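Local coordinates for fiber protein (PDB 6ITX) that forms the C-terminal head of the trimeric fibre of an avian adenovirus, which probably binds a host-cell receptor during attachment, at residues 137-142 with 163-168; 231-236 with 267-272. All coordinates share one frame; numbering follows the deposited sequence.

Interaction 1 of 2, residues 137-142 with 163-168; sequences GTIQIK and LVLCPF
Four branched aliphatic side chains, Ile139 and Ile141 from one strand and Leu163 and Leu165 from another, meet in the buried interior of the beta-sandwich that makes up an adenovirus fibre head. The two strands face each other across the core rather than pairing edge to edge: their axes come no closer than 11.3 Å and run roughly antiparallel, at 141°, so the contact is made by side chains alone. CA atoms of Ile139 and Leu165 lie 9.8 Å apart, and all four residues direct CB into the space between the strands.

Ile141 and Leu163 reach for one another and meet tip to tip, CD1 of Ile141 lying 3.7 Å from CD1 of Leu163. CG1 of the isoleucine stands beside its own backbone N (chi1 -60°), and CG2 takes the place anti to that N, which leaves the longer branch to make the touch. Ile139 is set differently. Its CG1 is anti to the backbone N (chi1 -179°), and the extended branch carries CD1 up against the CD2 methyl of Leu165, the two side chains crossing at a slant. A looser approach links the same CD1 to CD1 of Leu163 at 4.4 Å, so this one methyl touches both leucines.

The other face of strand 134-144, with Thr138 and Gln140, looks toward the second subunit, where Gln140 NE2 donates to Thr291 O of its own chain and to Ser202 O of the second subunit. Within the core, Met265 packs on Ile139, and Val126 and Trp180 pack on Leu165. Of the two leucine methyls at Leu165 it is CD2 that faces the isoleucine, 4.0 Å from CD1 of Ile139.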
loop_
_atom_site.group_PDB
_atom_site.type_symbol
_atom_site.label_atom_id
_atom_site.label_comp_id
_atom_site.label_asym_id
_atom_site.label_seq_id
_atom_site.Cartn_x
_atom_site.Cartn_y
_atom_site.Cartn_z
ATOM N N GLY A 137 0.414 2.448 -9.633
ATOM C CA GLY A 137 0.354 1.438 -10.664
ATOM C C GLY A 137 0.091 0.059 -10.091
ATOM O O GLY A 137 0.092 -0.150 -8.869
ATOM N N THR A 138 -0.163 -0.883 -11.005
ATOM C CA THR A 138 -0.157 -2.304 -10.693
ATOM C C THR A 138 0.775 -3.009 -11.668
ATOM O O THR A 138 0.934 -2.582 -12.814
ATOM C CB THR A 138 -1.565 -2.942 -10.762
ATOM O OG1 THR A 138 -2.061 -2.886 -12.103
ATOM C CG2 THR A 138 -2.539 -2.229 -9.853
ATOM N N ILE A 139 1.404 -4.086 -11.205
ATOM C CA ILE A 139 2.176 -4.966 -12.071
ATOM C C ILE A 139 1.647 -6.388 -11.910
ATOM O O ILE A 139 1.301 -6.817 -10.800
ATOM C CB ILE A 139 3.685 -4.882 -11.775
ATOM C CG1 ILE A 139 4.468 -5.804 -12.710
ATOM C CG2 ILE A 139 3.964 -5.197 -10.330
ATOM C CD1 ILE A 139 5.904 -5.348 -12.958
ATOM N N GLN A 140 1.546 -7.104 -13.029
ATOM C CA GLN A 140 1.045 -8.473 -13.049
ATOM C C GLN A 140 1.976 -9.287 -13.927
ATOM O O GLN A 140 2.210 -8.915 -15.081
ATOM C CB GLN A 140 -0.391 -8.538 -13.582
ATOM C CG GLN A 140 -0.960 -9.937 -13.631
ATOM C CD GLN A 140 -2.462 -9.974 -13.883
ATOM O OE1 GLN A 140 -2.996 -9.216 -14.684
ATOM N NE2 GLN A 140 -3.140 -10.869 -13.199
ATOM N N ILE A 141 2.511 -10.386 -13.377
ATOM C CA ILE A 141 3.516 -11.210 -14.044
ATOM C C ILE A 141 3.007 -12.639 -14.142
ATOM O O ILE A 141 2.458 -13.173 -13.172
ATOM C CB ILE A 141 4.865 -11.173 -13.296
ATOM C CG1 ILE A 141 5.383 -9.739 -13.237
ATOM C CG2 ILE A 141 5.909 -12.115 -13.964
ATOM C CD1 ILE A 141 5.680 -9.205 -14.613
ATOM N N LYS A 142 3.192 -13.261 -15.313
ATOM C CA LYS A 142 2.880 -14.673 -15.513
ATOM C C LYS A 142 4.116 -15.390 -16.028
ATOM O O LYS A 142 4.780 -14.893 -16.942
ATOM C CB LYS A 142 1.738 -14.856 -16.502
ATOM C CG LYS A 142 1.314 -16.295 -16.642
ATOM C CD LYS A 142 0.034 -16.380 -17.433
ATOM C CE LYS A 142 -0.198 -17.776 -17.981
ATOM N NZ LYS A 142 -1.463 -17.746 -18.797
ATOM N N LEU A 163 13.104 -7.220 -12.616
ATOM C CA LEU A 163 12.581 -6.653 -13.848
ATOM C C LEU A 163 12.856 -5.166 -13.837
ATOM O O LEU A 163 12.998 -4.551 -12.783
ATOM C CB LEU A 163 11.072 -6.847 -13.982
ATOM C CG LEU A 163 10.572 -8.280 -13.987
ATOM C CD1 LEU A 163 9.105 -8.261 -13.657
ATOM C CD2 LEU A 163 10.823 -8.909 -15.359
ATOM N N VAL A 164 12.899 -4.574 -15.012
ATOM C CA VAL A 164 12.978 -3.130 -15.109
ATOM C C VAL A 164 11.769 -2.656 -15.882
ATOM O O VAL A 164 11.366 -3.285 -16.867
ATOM C CB VAL A 164 14.293 -2.662 -15.771
ATOM C CG1 VAL A 164 14.368 -1.149 -15.810
ATOM C CG2 VAL A 164 15.507 -3.250 -15.019
ATOM N N LEU A 165 11.167 -1.577 -15.398
ATOM C CA LEU A 165 10.130 -0.852 -16.115
ATOM C C LEU A 165 10.775 0.388 -16.691
ATOM O O LEU A 165 11.334 1.190 -15.942
ATOM C CB LEU A 165 8.977 -0.443 -15.199
ATOM C CG LEU A 165 8.314 -1.508 -14.344
ATOM C CD1 LEU A 165 6.925 -1.017 -13.962
ATOM C CD2 LEU A 165 8.273 -2.872 -15.064
ATOM N N CYS A 166 10.680 0.563 -18.005
ATOM C CA CYS A 166 11.222 1.739 -18.679
ATOM C C CYS A 166 10.103 2.428 -19.445
ATOM O O CYS A 166 9.985 2.269 -20.669
ATOM C CB CYS A 166 12.373 1.370 -19.610
ATOM S SG CYS A 166 13.293 2.824 -20.124
ATOM N N PRO A 167 9.269 3.206 -18.763
ATOM C CA PRO A 167 8.188 3.918 -19.472
ATOM C C PRO A 167 8.689 4.893 -20.525
ATOM O O PRO A 167 7.910 5.296 -21.396
ATOM C CB PRO A 167 7.434 4.642 -18.342
ATOM C CG PRO A 167 8.342 4.623 -17.170
ATOM C CD PRO A 167 9.264 3.451 -17.313
ATOM N N PHE A 168 9.965 5.279 -20.476
ATOM C CA PHE A 168 10.575 6.173 -21.454
ATOM C C PHE A 168 11.520 5.419 -22.390
ATOM O O PHE A 168 12.492 5.984 -22.898
ATOM C CB PHE A 168 11.311 7.311 -20.745
ATOM C CG PHE A 168 12.337 6.832 -19.760
ATOM C CD1 PHE A 168 13.643 6.576 -20.166
ATOM C CD2 PHE A 168 11.995 6.608 -18.433
ATOM C CE1 PHE A 168 14.585 6.122 -19.272
ATOM C CE2 PHE A 168 12.936 6.155 -17.528
ATOM C CZ PHE A 168 14.232 5.914 -17.948
#

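Interaction 2 of 2, residues 231-236 with 267-272; sequences FCPTGT and FVITQS
Phe231 and Phe267 supply the aromatic part of this contact. Their side chains cross at about a right angle, and CZ of Phe231 arrives at the edge of the Phe267 ring, close to its plane, 4.0 Å from CD2. The first torsion of Phe231 tucks CG over the backbone, flanked by N and C (chi1 75°), and the ring then extends across to strand 262-271 although its CB does not point there.

Aliphatic packing involves Ile269, which touches both Phe231 and Pro233. Its CG1 lies 3.8 Å from CZ of Phe231, again with the side chains nearly perpendicular. On its other branch, CG2 sits 3.8 Å from CG of Pro233, the proline ring and the isoleucine lying alongside and running opposite ways.

Polar side chains of the same strand bond elsewhere: Gln271 NE2 to Met239 O and Thr276 O, and Thr270 OG1 to Thr242 OG1. Phe161 stacks on Phe267, while Phe241 packs on both Pro233 and Ile269. Phe231 and Cys232 also pair antiparallel with a strand of the second subunit. An apolar layer between strands, beside a sheet continued into the next subunit, suits the beta-sandwich of a trimeric fibre head.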
loop_
_atom_site.group_PDB
_atom_site.type_symbol
_atom_site.label_atom_id
_atom_site.label_comp_id
_atom_site.label_asym_id
_atom_site.label_seq_id
_atom_site.Cartn_x
_atom_site.Cartn_y
_atom_site.Cartn_z
ATOM N N PHE A 231 2.008 -9.860 -1.323
ATOM C CA PHE A 231 1.039 -10.470 -2.217
ATOM C C PHE A 231 1.242 -11.978 -2.153
ATOM O O PHE A 231 2.091 -12.474 -1.402
ATOM C CB PHE A 231 1.200 -9.943 -3.650
ATOM C CG PHE A 231 2.399 -10.496 -4.383
ATOM C CD1 PHE A 231 3.639 -9.875 -4.276
ATOM C CD2 PHE A 231 2.286 -11.635 -5.193
ATOM C CE1 PHE A 231 4.763 -10.373 -4.960
ATOM C CE2 PHE A 231 3.399 -12.153 -5.885
ATOM C CZ PHE A 231 4.643 -11.514 -5.769
ATOM N N CYS A 232 0.453 -12.703 -2.966
ATOM C CA CYS A 232 0.648 -14.122 -3.185
ATOM C C CYS A 232 0.165 -14.495 -4.583
ATOM O O CYS A 232 -0.945 -14.092 -4.969
ATOM C CB CYS A 232 -0.078 -14.964 -2.139
ATOM S SG CYS A 232 0.491 -16.678 -2.019
ATOM N N PRO A 233 0.953 -15.245 -5.350
ATOM C CA PRO A 233 0.538 -15.643 -6.694
ATOM C C PRO A 233 -0.324 -16.897 -6.632
ATOM O O PRO A 233 -0.472 -17.528 -5.590
ATOM C CB PRO A 233 1.883 -15.927 -7.397
ATOM C CG PRO A 233 2.752 -16.432 -6.309
ATOM C CD PRO A 233 2.308 -15.746 -5.032
ATOM N N THR A 234 -0.892 -17.244 -7.770
ATOM C CA THR A 234 -1.439 -18.575 -7.956
ATOM C C THR A 234 -0.670 -19.291 -9.063
ATOM O O THR A 234 0.271 -18.745 -9.655
ATOM C CB THR A 234 -2.921 -18.508 -8.275
ATOM O OG1 THR A 234 -3.441 -19.834 -8.253
ATOM C CG2 THR A 234 -3.136 -17.885 -9.648
ATOM N N GLY A 235 -1.071 -20.526 -9.349
ATOM C CA GLY A 235 -0.391 -21.279 -10.385
ATOM C C GLY A 235 -0.819 -22.732 -10.385
ATOM O O GLY A 235 -1.847 -23.089 -9.805
ATOM N N THR A 236 -0.009 -23.557 -11.054
ATOM C CA THR A 236 -0.278 -24.984 -11.148
ATOM C C THR A 236 -0.448 -25.594 -9.759
ATOM O O THR A 236 0.102 -25.107 -8.774
ATOM C CB THR A 236 0.856 -25.674 -11.919
ATOM O OG1 THR A 236 1.140 -24.936 -13.118
ATOM C CG2 THR A 236 0.491 -27.082 -12.298
ATOM N N PHE A 267 11.112 -9.524 -7.311
ATOM C CA PHE A 267 10.030 -10.331 -6.759
ATOM C C PHE A 267 10.638 -11.507 -6.019
ATOM O O PHE A 267 11.522 -12.185 -6.557
ATOM C CB PHE A 267 9.119 -10.872 -7.864
ATOM C CG PHE A 267 8.378 -9.822 -8.617
ATOM C CD1 PHE A 267 9.027 -9.012 -9.519
ATOM C CD2 PHE A 267 7.022 -9.654 -8.430
ATOM C CE1 PHE A 267 8.336 -8.052 -10.211
ATOM C CE2 PHE A 267 6.322 -8.687 -9.111
ATOM C CZ PHE A 267 6.974 -7.886 -10.007
ATOM N N VAL A 268 10.168 -11.757 -4.801
ATOM C CA VAL A 268 10.527 -12.962 -4.055
ATOM C C VAL A 268 9.233 -13.688 -3.717
ATOM O O VAL A 268 8.316 -13.095 -3.132
ATOM C CB VAL A 268 11.331 -12.646 -2.786
ATOM C CG1 VAL A 268 11.686 -13.918 -2.041
ATOM C CG2 VAL A 268 12.575 -11.893 -3.147
ATOM N N ILE A 269 9.156 -14.957 -4.095
ATOM C CA ILE A 269 7.942 -15.758 -4.001
ATOM C C ILE A 269 8.334 -17.053 -3.308
ATOM O O ILE A 269 9.362 -17.649 -3.657
ATOM C CB ILE A 269 7.346 -16.024 -5.402
ATOM C CG1 ILE A 269 6.695 -14.756 -5.977
ATOM C CG2 ILE A 269 6.367 -17.184 -5.385
ATOM C CD1 ILE A 269 6.299 -14.887 -7.473
ATOM N N THR A 270 7.548 -17.479 -2.320
ATOM C CA THR A 270 7.922 -18.631 -1.506
ATOM C C THR A 270 6.893 -19.759 -1.587
ATOM O O THR A 270 5.719 -19.551 -1.899
ATOM C CB THR A 270 8.117 -18.237 -0.040
ATOM O OG1 THR A 270 6.919 -17.612 0.454
ATOM C CG2 THR A 270 9.305 -17.304 0.100
ATOM N N GLN A 271 7.358 -20.965 -1.289
ATOM C CA GLN A 271 6.558 -22.177 -1.340
ATOM C C GLN A 271 6.781 -22.977 -0.060
ATOM O O GLN A 271 7.857 -22.927 0.550
ATOM C CB GLN A 271 6.934 -23.073 -2.540
ATOM C CG GLN A 271 6.909 -22.457 -3.921
ATOM C CD GLN A 271 7.587 -23.372 -4.964
ATOM O OE1 GLN A 271 8.787 -23.270 -5.208
ATOM N NE2 GLN A 271 6.821 -24.285 -5.550
ATOM N N SER A 272 5.761 -23.739 0.332
ATOM C CA SER A 272 5.911 -24.634 1.467
ATOM C C SER A 272 6.762 -25.831 1.051
ATOM O O SER A 272 7.153 -25.975 -0.111
ATOM C CB SER A 272 4.544 -25.049 1.988
ATOM O OG SER A 272 3.781 -25.631 0.951
#

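In the fold
Interaction 1 closes before interaction 2 opens along the chain, and their centres lie 18 Å apart. Interaction 1 sits about 3 Å from the centre of the chain, whereas interaction 2 is about 16 Å out. Strands 160-165 and 262-271, one from each contact, are antiparallel neighbours, and strand 288-299 pairs with both 134-144 and 226-235 on the facing side. Phe267 CE1 lies 3.5 Å from CD1 of Leu163, and its CZ also packs against Ile139 and Ile141. Through Phe267 the two apolar clusters touch, consistent with one shared interior of the head domain. Segments of both interactions also touch the second subunit, through Thr138 and Gln140 in the first and through Phe231, Cys232 and Thr234 in the second.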